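Local coordinates for protein with a SET domain within carboxy region (Cryptosporidium parvum, PDB 4LDG) that is of unconfirmed function but probably acts as a histone H4 lysine methyltransferase through its SET domain, at residues F16-Q21 against E211-G216; K122-I127 against R159-V164; Y195-K198 against N203-I206. All blocks are in the same frame, centred on the assembly; numbering follows the deposited sequence. Where two conformers were deposited one is given.

Contact 1 of 3, residues F16-Q21 against E211-G216; sequences FYELSQ and ECLEFG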
ATOM      1  N   PHE A  16     -10.304  13.582  -1.622  1.00 88.29           N
ATOM      2  CA  PHE A  16     -11.113  12.456  -1.157  1.00 83.93           C
ATOM      3  C   PHE A  16     -12.034  11.930  -2.252  1.00 81.25           C
ATOM      4  O   PHE A  16     -12.150  10.724  -2.440  1.00 80.62           O
ATOM      5  CB  PHE A  16     -11.946  12.855   0.063  1.00 89.14           C
ATOM      6  N   TYR A  17     -12.674  12.832  -2.984  1.00 79.98           N
ATOM      7  CA  TYR A  17     -13.582  12.431  -4.053  1.00 81.23           C
ATOM      8  C   TYR A  17     -12.843  12.012  -5.324  1.00 77.88           C
ATOM      9  O   TYR A  17     -13.278  11.099  -6.018  1.00 77.32           O
ATOM     10  CB  TYR A  17     -14.554  13.562  -4.381  1.00 86.94           C
ATOM     11  CG  TYR A  17     -15.433  13.258  -5.573  1.00 92.28           C
ATOM     12  CD1 TYR A  17     -15.081  13.696  -6.850  1.00 94.59           C
ATOM     13  CD2 TYR A  17     -16.606  12.513  -5.430  1.00 94.93           C
ATOM     14  CE1 TYR A  17     -15.884  13.417  -7.952  1.00100.74           C
ATOM     15  CE2 TYR A  17     -17.415  12.227  -6.524  1.00100.34           C
ATOM     16  CZ  TYR A  17     -17.057  12.682  -7.787  1.00103.24           C
ATOM     17  OH  TYR A  17     -17.862  12.412  -8.885  1.00106.06           O
ATOM     18  N   GLU A  18     -11.751  12.704  -5.639  1.00 74.13           N
ATOM     19  CA  GLU A  18     -10.969  12.424  -6.841  1.00 75.75           C
ATOM     20  C   GLU A  18     -10.206  11.086  -6.662  1.00 72.38           C
ATOM     21  O   GLU A  18     -10.118  10.278  -7.586  1.00 70.55           O
ATOM     22  CB  GLU A  18     -10.004  13.589  -7.131  1.00 81.16           C
ATOM     23  CG  GLU A  18      -9.768  13.883  -8.619  1.00 91.11           C
ATOM     24  CD  GLU A  18      -8.404  14.520  -8.929  1.00 95.79           C
ATOM     25  OE1 GLU A  18      -7.771  15.098  -8.012  1.00 97.66           O
ATOM     26  OE2 GLU A  18      -7.954  14.438 -10.101  1.00 97.23           O
ATOM     27  N   LEU A  19      -9.675  10.854  -5.459  1.00 66.88           N
ATOM     28  CA  LEU A  19      -9.061   9.590  -5.124  1.00 62.41           C
ATOM     29  C   LEU A  19     -10.075   8.446  -5.144  1.00 64.10           C
ATOM     30  O   LEU A  19      -9.788   7.381  -5.671  1.00 61.64           O
ATOM     31  CB  LEU A  19      -8.397   9.682  -3.760  1.00 60.53           C
ATOM     32  CG  LEU A  19      -7.684   8.420  -3.305  1.00 58.59           C
ATOM     33  CD1 LEU A  19      -6.545   8.064  -4.262  1.00 59.22           C
ATOM     34  CD2 LEU A  19      -7.162   8.606  -1.884  1.00 59.40           C
ATOM     35  N   SER A  20     -11.267   8.665  -4.593  1.00 65.14           N
ATOM     36  CA  SER A  20     -12.311   7.641  -4.623  1.00 64.71           C
ATOM     37  C   SER A  20     -12.665   7.217  -6.040  1.00 67.87           C
ATOM     38  O   SER A  20     -12.976   6.052  -6.278  1.00 69.59           O
ATOM     39  CB  SER A  20     -13.564   8.116  -3.897  1.00 67.10           C
ATOM     40  OG  SER A  20     -14.718   7.488  -4.430  1.00 73.24           O
ATOM     41  N   GLN A  21     -12.622   8.156  -6.983  1.00 70.76           N
ATOM     42  CA  GLN A  21     -12.929   7.848  -8.379  1.00 72.16           C
ATOM     43  C   GLN A  21     -11.804   7.071  -9.041  1.00 67.27           C
ATOM     44  O   GLN A  21     -12.073   6.170  -9.816  1.00 65.73           O
ATOM     45  CB  GLN A  21     -13.203   9.114  -9.177  1.00 77.49           C
ATOM     46  CG  GLN A  21     -14.362   9.935  -8.645  1.00 84.70           C
ATOM     47  CD  GLN A  21     -15.702   9.248  -8.798  1.00 89.55           C
ATOM     48  OE1 GLN A  21     -16.102   8.896  -9.909  1.00 93.88           O
ATOM     49  NE2 GLN A  21     -16.419   9.076  -7.680  1.00 91.20           N
ATOM     50  N   GLU A 211      -2.745  16.763   0.684  1.00 68.61           N
ATOM     51  CA  GLU A 211      -3.772  15.965   0.033  1.00 68.46           C
ATOM     52  C   GLU A 211      -3.407  15.856  -1.435  1.00 70.13           C
ATOM     53  O   GLU A 211      -4.006  16.518  -2.283  1.00 76.19           O
ATOM     54  CB  GLU A 211      -5.154  16.603   0.220  1.00 70.88           C
ATOM     55  N   CYS A 212      -2.417  15.016  -1.721  0.50 67.51           N
ATOM     56  CA  CYS A 212      -1.959  14.775  -3.081  0.50 66.94           C
ATOM     57  C   CYS A 212      -2.448  13.417  -3.542  0.50 63.86           C
ATOM     58  O   CYS A 212      -2.173  12.402  -2.901  0.50 60.82           O
ATOM     59  CB  CYS A 212      -0.437  14.816  -3.137  0.50 68.12           C
ATOM     60  SG  CYS A 212       0.257  16.395  -2.613  0.50 72.52           S
ATOM     61  N   LEU A 213      -3.170  13.406  -4.657  1.00 63.91           N
ATOM     62  CA  LEU A 213      -3.706  12.192  -5.228  1.00 62.75           C
ATOM     63  C   LEU A 213      -2.636  11.108  -5.373  1.00 58.43           C
ATOM     64  O   LEU A 213      -2.904   9.942  -5.116  1.00 57.40           O
ATOM     65  CB  LEU A 213      -4.313  12.501  -6.605  1.00 67.66           C
ATOM     66  CG  LEU A 213      -5.166  11.367  -7.174  1.00 69.99           C
ATOM     67  CD1 LEU A 213      -6.494  11.345  -6.432  1.00 70.55           C
ATOM     68  CD2 LEU A 213      -5.368  11.490  -8.683  1.00 72.91           C
ATOM     69  N   GLU A 214      -1.421  11.501  -5.754  1.00 57.07           N
ATOM     70  CA  GLU A 214      -0.317  10.546  -5.944  1.00 54.38           C
ATOM     71  C   GLU A 214      -0.024   9.718  -4.697  1.00 49.45           C
ATOM     72  O   GLU A 214       0.521   8.630  -4.822  1.00 48.67           O
ATOM     73  CB  GLU A 214       0.975  11.257  -6.394  1.00 54.19           C
ATOM     74  N   PHE A 215      -0.366  10.216  -3.506  1.00 47.22           N
ATOM     75  CA  PHE A 215      -0.109   9.457  -2.253  1.00 43.72           C
ATOM     76  C   PHE A 215      -0.983   8.216  -2.081  1.00 43.02           C
ATOM     77  O   PHE A 215      -0.593   7.252  -1.414  1.00 41.50           O
ATOM     78  CB  PHE A 215      -0.231  10.346  -1.032  1.00 42.46           C
ATOM     79  CG  PHE A 215       0.802  11.457  -0.964  1.00 44.00           C
ATOM     80  CD1 PHE A 215       1.938  11.449  -1.773  1.00 45.55           C
ATOM     81  CD2 PHE A 215       0.653  12.480  -0.047  1.00 44.53           C
ATOM     82  CE1 PHE A 215       2.879  12.460  -1.694  1.00 48.43           C
ATOM     83  CE2 PHE A 215       1.585  13.501   0.030  1.00 47.62           C
ATOM     84  CZ  PHE A 215       2.704  13.488  -0.789  1.00 48.96           C
ATOM     85  N   GLY A 216      -2.146   8.199  -2.715  1.00 42.76           N
ATOM     86  CA  GLY A 216      -2.989   7.021  -2.641  1.00 43.06           C
ATOM     87  C   GLY A 216      -3.699   6.957  -1.303  1.00 42.62           C
ATOM     88  O   GLY A 216      -3.692   7.913  -0.559  1.00 40.82           O
TER
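The 3.1 Å backbone bond from Gly216 N to Leu213 O lies within the short 3-10 turn that sets both residues against Leu19 of helix 15-36. A second bond, Phe215 N to Cys212 O at 2.9 Å, helps hold the shape of the turn. No hydrogen bond crosses from the turn to the helix, so the joint itself is made by van der Waals packing. Leu213 leads it: with CG opposite the backbone N (chi1 -168°), its branched end extends to the helix backbone rather than to a side chain alone. CD1 lies on the link between two residues, 3.4 Å from Leu19 N and 3.7 Å from Glu18 C, and also rests on Leu19 CB. The other methyl, CD2, is turned to the Glu18 carboxylate, but the 4.2 Å to OE2 makes this only a loose brush at the exposed border.

Leu19 answers from the helix with its own fork. CD1 touches Leu213 CD1, while CD2 reaches Gly216 O at 3.8 Å; the two leucine side chains run obliquely past each other. Leucine suits both positions, since a forked apolar end lets each meet two partners. Gly216 suits its place because its phi is positive (77°), a conformation that glycine adopts easily, and, without a side chain, its CA, C and O meet the Leu19 methyls directly. Leu19 also touches Pro217. The arrangement is plain helix-on-loop packing: the first turn of helix 15-36 lies on the SET-domain loop between strands 202-207 and 222-223.

Contact 2 of 3, residues K122-I127 against R159-V164; sequences KWKKII and RKDDFV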
ATOM      1  N   LYS A 122      13.397 -14.571   0.288  1.00 38.74           N
ATOM      2  CA  LYS A 122      14.042 -14.071  -0.923  1.00 36.92           C
ATOM      3  C   LYS A 122      13.023 -13.706  -1.997  1.00 36.16           C
ATOM      4  O   LYS A 122      13.081 -12.621  -2.604  1.00 34.08           O
ATOM      5  CB  LYS A 122      14.979 -15.131  -1.473  1.00 38.02           C
ATOM      6  CG  LYS A 122      15.315 -14.896  -2.933  1.00 39.33           C
ATOM      7  CD  LYS A 122      16.275 -15.938  -3.487  1.00 42.77           C
ATOM      8  CE  LYS A 122      16.716 -15.523  -4.882  1.00 44.13           C
ATOM      9  NZ  LYS A 122      16.979 -16.689  -5.736  1.00 47.40           N
ATOM     10  N   TRP A 123      12.094 -14.624  -2.240  1.00 35.03           N
ATOM     11  CA  TRP A 123      11.139 -14.442  -3.313  1.00 34.59           C
ATOM     12  C   TRP A 123       9.982 -13.516  -2.956  1.00 33.72           C
ATOM     13  O   TRP A 123       9.454 -12.864  -3.822  1.00 31.25           O
ATOM     14  CB  TRP A 123      10.649 -15.790  -3.857  1.00 34.39           C
ATOM     15  CG  TRP A 123      11.624 -16.377  -4.762  1.00 37.14           C
ATOM     16  CD1 TRP A 123      12.517 -17.344  -4.465  1.00 39.67           C
ATOM     17  CD2 TRP A 123      11.877 -16.002  -6.122  1.00 38.56           C
ATOM     18  NE1 TRP A 123      13.283 -17.622  -5.546  1.00 41.46           N
ATOM     19  CE2 TRP A 123      12.908 -16.817  -6.585  1.00 39.57           C
ATOM     20  CE3 TRP A 123      11.299 -15.081  -7.003  1.00 40.71           C
ATOM     21  CZ2 TRP A 123      13.407 -16.737  -7.891  1.00 42.95           C
ATOM     22  CZ3 TRP A 123      11.791 -15.015  -8.328  1.00 41.22           C
ATOM     23  CH2 TRP A 123      12.825 -15.826  -8.744  1.00 39.80           C
ATOM     24  N   LYS A 124       9.605 -13.409  -1.694  1.00 34.11           N
ATOM     25  CA  LYS A 124       8.666 -12.342  -1.337  1.00 34.88           C
ATOM     26  C   LYS A 124       9.255 -10.957  -1.559  1.00 36.41           C
ATOM     27  O   LYS A 124       8.560 -10.049  -2.054  1.00 34.45           O
ATOM     28  CB  LYS A 124       8.239 -12.449   0.118  1.00 36.63           C
ATOM     29  CG  LYS A 124       7.346 -13.627   0.441  1.00 39.91           C
ATOM     30  CD  LYS A 124       7.276 -13.781   1.955  1.00 45.89           C
ATOM     31  CE  LYS A 124       6.076 -14.621   2.342  1.00 51.39           C
ATOM     32  NZ  LYS A 124       6.268 -15.128   3.716  1.00 56.18           N
ATOM     33  N   LYS A 125      10.523 -10.790  -1.169  1.00 34.86           N
ATOM     34  CA  LYS A 125      11.225  -9.544  -1.412  1.00 37.28           C
ATOM     35  C   LYS A 125      11.249  -9.197  -2.908  1.00 35.60           C
ATOM     36  O   LYS A 125      11.021  -8.055  -3.290  1.00 36.52           O
ATOM     37  CB  LYS A 125      12.660  -9.620  -0.888  1.00 41.13           C
ATOM     38  CG  LYS A 125      13.460  -8.327  -1.081  1.00 44.37           C
ATOM     39  CD  LYS A 125      14.936  -8.458  -0.727  1.00 43.80           C
ATOM     40  CE  LYS A 125      15.588  -7.077  -0.718  1.00 47.73           C
ATOM     41  NZ  LYS A 125      17.084  -7.082  -0.572  1.00 50.62           N
ATOM     42  N   ILE A 126      11.513 -10.177  -3.754  1.00 32.22           N
ATOM     43  CA  ILE A 126      11.520  -9.933  -5.187  1.00 31.68           C
ATOM     44  C   ILE A 126      10.162  -9.409  -5.635  1.00 31.17           C
ATOM     45  O   ILE A 126      10.076  -8.403  -6.333  1.00 32.25           O
ATOM     46  CB  ILE A 126      11.969 -11.197  -5.957  1.00 32.02           C
ATOM     47  CG1 ILE A 126      13.492 -11.357  -5.771  1.00 32.16           C
ATOM     48  CG2 ILE A 126      11.583 -11.133  -7.431  1.00 32.64           C
ATOM     49  CD1 ILE A 126      14.007 -12.766  -5.935  1.00 32.97           C
ATOM     50  N   ILE A 127       9.102 -10.055  -5.201  1.00 30.02           N
ATOM     51  CA  ILE A 127       7.747  -9.625  -5.553  1.00 30.55           C
ATOM     52  C   ILE A 127       7.388  -8.233  -4.999  1.00 29.51           C
ATOM     53  O   ILE A 127       6.827  -7.401  -5.715  1.00 30.19           O
ATOM     54  CB  ILE A 127       6.703 -10.669  -5.081  1.00 33.67           C
ATOM     55  CG1 ILE A 127       6.974 -12.026  -5.757  1.00 34.37           C
ATOM     56  CG2 ILE A 127       5.272 -10.204  -5.374  1.00 34.01           C
ATOM     57  CD1 ILE A 127       6.836 -11.999  -7.272  1.00 36.51           C
ATOM     58  N   ARG A 159      -5.166 -11.807  -0.298  1.00 41.43           N
ATOM     59  CA  ARG A 159      -4.587 -12.972   0.328  1.00 42.71           C
ATOM     60  C   ARG A 159      -3.500 -12.578   1.313  1.00 40.39           C
ATOM     61  O   ARG A 159      -2.875 -11.516   1.177  1.00 39.02           O
ATOM     62  CB  ARG A 159      -3.989 -13.901  -0.726  1.00 46.23           C
ATOM     63  CG  ARG A 159      -4.996 -14.439  -1.720  1.00 51.60           C
ATOM     64  CD  ARG A 159      -4.506 -15.748  -2.278  1.00 56.87           C
ATOM     65  NE  ARG A 159      -5.160 -16.097  -3.531  1.00 65.21           N
ATOM     66  CZ  ARG A 159      -4.863 -15.578  -4.724  1.00 64.60           C
ATOM     67  NH1 ARG A 159      -5.522 -16.004  -5.791  1.00 69.04           N
ATOM     68  NH2 ARG A 159      -3.931 -14.643  -4.865  1.00 60.27           N
ATOM     69  N   LYS A 160      -3.292 -13.451   2.289  1.00 37.12           N
ATOM     70  CA  LYS A 160      -2.220 -13.338   3.246  1.00 38.71           C
ATOM     71  C   LYS A 160      -0.876 -13.096   2.562  1.00 37.89           C
ATOM     72  O   LYS A 160      -0.522 -13.814   1.611  1.00 37.58           O
ATOM     73  CB  LYS A 160      -2.132 -14.639   4.043  1.00 40.59           C
ATOM     74  CG  LYS A 160      -1.063 -14.678   5.129  1.00 43.01           C
ATOM     75  CD  LYS A 160      -1.053 -16.062   5.790  1.00 46.64           C
ATOM     76  CE  LYS A 160      -0.315 -16.053   7.119  1.00 51.19           C
ATOM     77  NZ  LYS A 160       1.061 -15.502   6.955  1.00 54.38           N
ATOM     78  N   ASP A 161      -0.143 -12.095   3.059  1.00 36.04           N
ATOM     79  CA  ASP A 161       1.170 -11.706   2.555  1.00 38.50           C
ATOM     80  C   ASP A 161       1.197 -10.913   1.243  1.00 35.97           C
ATOM     81  O   ASP A 161       2.283 -10.482   0.824  1.00 34.42           O
ATOM     82  CB  ASP A 161       2.141 -12.905   2.469  1.00 40.82           C
ATOM     83  CG  ASP A 161       2.647 -13.337   3.825  1.00 45.51           C
ATOM     84  OD1 ASP A 161       2.788 -12.472   4.713  1.00 47.91           O
ATOM     85  OD2 ASP A 161       2.901 -14.548   4.020  1.00 50.41           O
ATOM     86  N   ASP A 162       0.041 -10.707   0.610  1.00 34.45           N
ATOM     87  CA  ASP A 162      -0.012  -9.826  -0.549  1.00 34.49           C
ATOM     88  C   ASP A 162       0.539  -8.469  -0.161  1.00 33.96           C
ATOM     89  O   ASP A 162       0.456  -8.054   1.021  1.00 33.26           O
ATOM     90  CB  ASP A 162      -1.428  -9.625  -1.089  1.00 34.46           C
ATOM     91  CG  ASP A 162      -1.922 -10.788  -1.943  1.00 39.13           C
ATOM     92  OD1 ASP A 162      -1.178 -11.795  -2.163  1.00 40.75           O
ATOM     93  OD2 ASP A 162      -3.087 -10.686  -2.412  1.00 42.35           O
ATOM     94  N   PHE A 163       1.162  -7.830  -1.150  1.00 33.07           N
ATOM     95  CA  PHE A 163       1.447  -6.394  -1.142  1.00 32.05           C
ATOM     96  C   PHE A 163       0.106  -5.687  -1.109  1.00 33.09           C
ATOM     97  O   PHE A 163      -0.733  -5.936  -1.977  1.00 32.70           O
ATOM     98  CB  PHE A 163       2.233  -5.987  -2.391  1.00 30.24           C
ATOM     99  CG  PHE A 163       2.729  -4.562  -2.372  1.00 30.49           C
ATOM    100  CD1 PHE A 163       3.960  -4.254  -1.817  1.00 30.56           C
ATOM    101  CD2 PHE A 163       1.968  -3.533  -2.927  1.00 31.65           C
ATOM    102  CE1 PHE A 163       4.418  -2.937  -1.780  1.00 31.75           C
ATOM    103  CE2 PHE A 163       2.408  -2.211  -2.901  1.00 31.51           C
ATOM    104  CZ  PHE A 163       3.627  -1.909  -2.308  1.00 33.36           C
ATOM    105  N   VAL A 164      -0.115  -4.792  -0.136  1.00 33.81           N
ATOM    106  CA  VAL A 164      -1.393  -4.052  -0.113  1.00 33.80           C
ATOM    107  C   VAL A 164      -1.254  -2.674  -0.770  1.00 34.02           C
ATOM    108  O   VAL A 164      -1.830  -2.407  -1.839  1.00 32.46           O
ATOM    109  CB  VAL A 164      -1.959  -4.022   1.316  1.00 36.39           C
ATOM    110  CG1 VAL A 164      -3.256  -3.231   1.400  1.00 38.41           C
ATOM    111  CG2 VAL A 164      -2.202  -5.450   1.795  1.00 36.58           C
TER
HETATM  112  O   HOH W   1       4.525 -16.422   4.827  1.00 54.95           O
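Lys124 and Asp161 face each other with CA atoms 8.5 Å apart, the lysine on helix 121-134 and the aspartate at the third position of a type II beta turn from Arg159 to Asp162. The positive phi of Asp161 (76°) belongs to that turn position, and the bond from Asp162 N to Arg159 O, 3.1 Å, closes the turn. A long side chain suits the helix position, since it must span the gap: the extended Lys124 brings NZ to 3.4 Å from Asp161 OD2, a salt bridge whose hydrogen bond is weak. CE passes alongside the same oxygen. Lys160, the preceding residue of the turn, adds a second salt bridge from NZ to Asp161 OD2 at 3.6 Å. Two ammonium groups thus lie near one carboxylate oxygen, which would tend to favour its charged form. A water also bonds to OD2, at 2.6 Å; its approach to Lys124 NZ is implausibly short, which leaves that bridge doubtful.

Nearby, Tyr128 OH of the same helix bonds to Asp161 O, and Phe163 packs on Cys131 and Ile132. The result is a surface salt-bridge network that joins helix 121-134 to the turn leading into edge strand 163-166 of an antiparallel SET-domain sheet.

Contact 3 of 3, residues Y195-K198 against N203-I206; sequences YYFK and NYCI
Phe197 and Tyr204 form the tightly packed side of this two-stranded contact, together with Ile206. The Phe197 ring lies over the root of the tyrosine: Tyr204 CB sits over one face of the Phe197 ring, 3.6 Å from Phe197 CZ. The two rings themselves are slid apart, with centroids 5.7 Å from each other and planes at 19°, so they barely overlap and do not form a full stack. Phe197 takes the first torsion that puts CG between the backbone N and the carbonyl carbon (chi1 63°), which swings its ring across to the neighbouring strand; there CE2 touches Ile206 CD1 at 3.5 Å. Large apolar groups suit this face, because Pro241 and Leu243 of strand 240-247 lie against it.

On the other face Tyr196 lies over Cys205. The sulfur SG stands 3.8 Å from the ring centroid, almost straight above it, a Cys sulfur-aromatic contact. Helix 175-187 covers this pair, and Tyr196 OH bonds to Glu182 there.

Between the faces, Tyr195 with Ile206 and Phe197 with Tyr204 are the hydrogen-bonded pairs. The bond from Tyr204 N to Phe197 O is 2.8 Å long and nearly straight (172°).

Packing gives way to polar chemistry at the loose end. Lys198 is exposed, and its chain bends at its last two torsions to bring NZ to 3.0 Å from Asn203 OD1. A long amine suits this solvent side, where it can reach the amide oxygen of the partly exposed Asn203. The whole is an antiparallel beta hairpin of strands 194-199 and 202-207, with helix 175-187 on one face and a second sheet on the other, consistent with the insert region within SET domains.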
ATOM      1  N   TYR A 195       4.348   9.488   9.549  1.00 36.00           N
ATOM      2  CA  TYR A 195       4.741   8.178  10.009  1.00 35.28           C
ATOM      3  C   TYR A 195       6.248   8.156  10.270  1.00 34.08           C
ATOM      4  O   TYR A 195       7.066   8.081   9.330  1.00 32.52           O
ATOM      5  CB  TYR A 195       4.335   7.129   8.980  1.00 35.42           C
ATOM      6  CG  TYR A 195       4.410   5.746   9.513  1.00 37.24           C
ATOM      7  CD1 TYR A 195       3.266   5.064   9.844  1.00 43.53           C
ATOM      8  CD2 TYR A 195       5.622   5.130   9.748  1.00 38.17           C
ATOM      9  CE1 TYR A 195       3.331   3.792  10.371  1.00 48.32           C
ATOM     10  CE2 TYR A 195       5.693   3.859  10.268  1.00 38.82           C
ATOM     11  CZ  TYR A 195       4.551   3.197  10.596  1.00 43.23           C
ATOM     12  OH  TYR A 195       4.588   1.922  11.120  1.00 45.50           O
ATOM     13  N   TYR A 196       6.594   8.212  11.551  1.00 34.58           N
ATOM     14  CA  TYR A 196       7.980   8.014  12.031  1.00 36.94           C
ATOM     15  C   TYR A 196       8.278   6.524  12.128  1.00 37.62           C
ATOM     16  O   TYR A 196       7.473   5.784  12.687  1.00 38.23           O
ATOM     17  CB  TYR A 196       8.205   8.629  13.429  1.00 38.60           C
ATOM     18  CG  TYR A 196       8.105  10.158  13.482  1.00 41.03           C
ATOM     19  CD1 TYR A 196       9.186  10.971  13.118  1.00 42.93           C
ATOM     20  CD2 TYR A 196       6.936  10.789  13.872  1.00 42.01           C
ATOM     21  CE1 TYR A 196       9.098  12.357  13.143  1.00 43.82           C
ATOM     22  CE2 TYR A 196       6.855  12.182  13.920  1.00 44.12           C
ATOM     23  CZ  TYR A 196       7.942  12.960  13.552  1.00 44.66           C
ATOM     24  OH  TYR A 196       7.868  14.347  13.595  1.00 47.60           O
ATOM     25  N   PHE A 197       9.451   6.128  11.624  1.00 37.19           N
ATOM     26  CA  PHE A 197       9.973   4.763  11.688  1.00 39.61           C
ATOM     27  C   PHE A 197      11.503   4.743  11.620  1.00 43.67           C
ATOM     28  O   PHE A 197      12.158   5.736  11.248  1.00 43.64           O
ATOM     29  CB  PHE A 197       9.419   3.869  10.551  1.00 37.70           C
ATOM     30  CG  PHE A 197       9.796   4.322   9.158  1.00 35.81           C
ATOM     31  CD1 PHE A 197      10.779   3.657   8.430  1.00 38.48           C
ATOM     32  CD2 PHE A 197       9.153   5.394   8.565  1.00 35.39           C
ATOM     33  CE1 PHE A 197      11.110   4.058   7.151  1.00 36.91           C
ATOM     34  CE2 PHE A 197       9.494   5.828   7.299  1.00 35.23           C
ATOM     35  CZ  PHE A 197      10.472   5.148   6.583  1.00 36.59           C
ATOM     36  N   LYS A 198      12.061   3.603  12.001  1.00 47.48           N
ATOM     37  CA  LYS A 198      13.490   3.344  11.897  1.00 52.28           C
ATOM     38  C   LYS A 198      13.719   2.242  10.857  1.00 52.08           C
ATOM     39  O   LYS A 198      13.063   1.194  10.900  1.00 52.14           O
ATOM     40  CB  LYS A 198      14.030   2.905  13.255  1.00 58.05           C
ATOM     41  CG  LYS A 198      15.555   2.856  13.344  1.00 67.42           C
ATOM     42  CD  LYS A 198      16.019   2.302  14.699  1.00 73.66           C
ATOM     43  CE  LYS A 198      17.267   3.009  15.231  1.00 78.62           C
ATOM     44  NZ  LYS A 198      16.972   4.359  15.816  1.00 77.32           N
ATOM     45  N   ASN A 203      16.644   6.997  11.377  1.00 59.15           N
ATOM     46  CA  ASN A 203      15.296   7.449  11.669  1.00 56.41           C
ATOM     47  C   ASN A 203      14.741   8.241  10.517  1.00 53.24           C
ATOM     48  O   ASN A 203      15.409   9.116   9.979  1.00 53.99           O
ATOM     49  CB  ASN A 203      15.270   8.326  12.916  1.00 60.62           C
ATOM     50  CG  ASN A 203      15.657   7.565  14.169  1.00 64.95           C
ATOM     51  OD1 ASN A 203      15.259   6.410  14.370  1.00 69.39           O
ATOM     52  ND2 ASN A 203      16.447   8.201  15.009  1.00 66.92           N
ATOM     53  N   TYR A 204      13.511   7.920  10.126  1.00 48.08           N
ATOM     54  CA  TYR A 204      12.865   8.606   9.023  1.00 47.08           C
ATOM     55  C   TYR A 204      11.466   9.039   9.434  1.00 45.77           C
ATOM     56  O   TYR A 204      10.924   8.602  10.460  1.00 47.14           O
ATOM     57  CB  TYR A 204      12.759   7.695   7.798  1.00 45.95           C
ATOM     58  CG  TYR A 204      14.076   7.234   7.146  1.00 46.58           C
ATOM     59  CD1 TYR A 204      14.644   7.941   6.102  1.00 48.62           C
ATOM     60  CD2 TYR A 204      14.694   6.061   7.538  1.00 46.45           C
ATOM     61  CE1 TYR A 204      15.818   7.511   5.478  1.00 49.67           C
ATOM     62  CE2 TYR A 204      15.860   5.617   6.927  1.00 49.65           C
ATOM     63  CZ  TYR A 204      16.424   6.342   5.896  1.00 51.02           C
ATOM     64  OH  TYR A 204      17.589   5.891   5.292  1.00 54.03           O
ATOM     65  N   CYS A 205      10.894   9.921   8.634  1.00 43.92           N
ATOM     66  CA  CYS A 205       9.504  10.236   8.757  1.00 44.84           C
ATOM     67  C   CYS A 205       8.908  10.370   7.360  1.00 43.82           C
ATOM     68  O   CYS A 205       9.498  11.014   6.505  1.00 44.01           O
ATOM     69  CB  CYS A 205       9.311  11.530   9.539  1.00 47.91           C
ATOM     70  SG  CYS A 205       7.556  11.916   9.775  1.00 50.88           S
ATOM     71  N   ILE A 206       7.752   9.749   7.130  1.00 40.35           N
ATOM     72  CA  ILE A 206       7.016   9.995   5.913  1.00 38.56           C
ATOM     73  C   ILE A 206       5.841  10.885   6.232  1.00 38.95           C
ATOM     74  O   ILE A 206       4.943  10.498   6.997  1.00 37.95           O
ATOM     75  CB  ILE A 206       6.553   8.712   5.227  1.00 38.84           C
ATOM     76  CG1 ILE A 206       7.761   7.976   4.629  1.00 40.63           C
ATOM     77  CG2 ILE A 206       5.607   9.040   4.081  1.00 39.16           C
ATOM     78  CD1 ILE A 206       7.548   6.489   4.428  1.00 40.86           C
TER

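Contacts 1 and 3 are both partly buried, with four of eight touching residues buried in contact 3 and one of four in contact 1, while contact 2 lies at the surface. Their chemistry follows: paired backbones and aromatic packing in contact 3, apolar methyls on backbone in contact 1, charge and water in contact 2. Contacts 1 and 2 lie on opposite sides of the chain's centre, about 25 Å between centres, and each brings a helix onto a loop or turn of the SET region. Contacts 2 and 3 share a neighbour, strand 240-247, which pairs with strand 163-166 and packs against the hairpin. None of the three touches another directly.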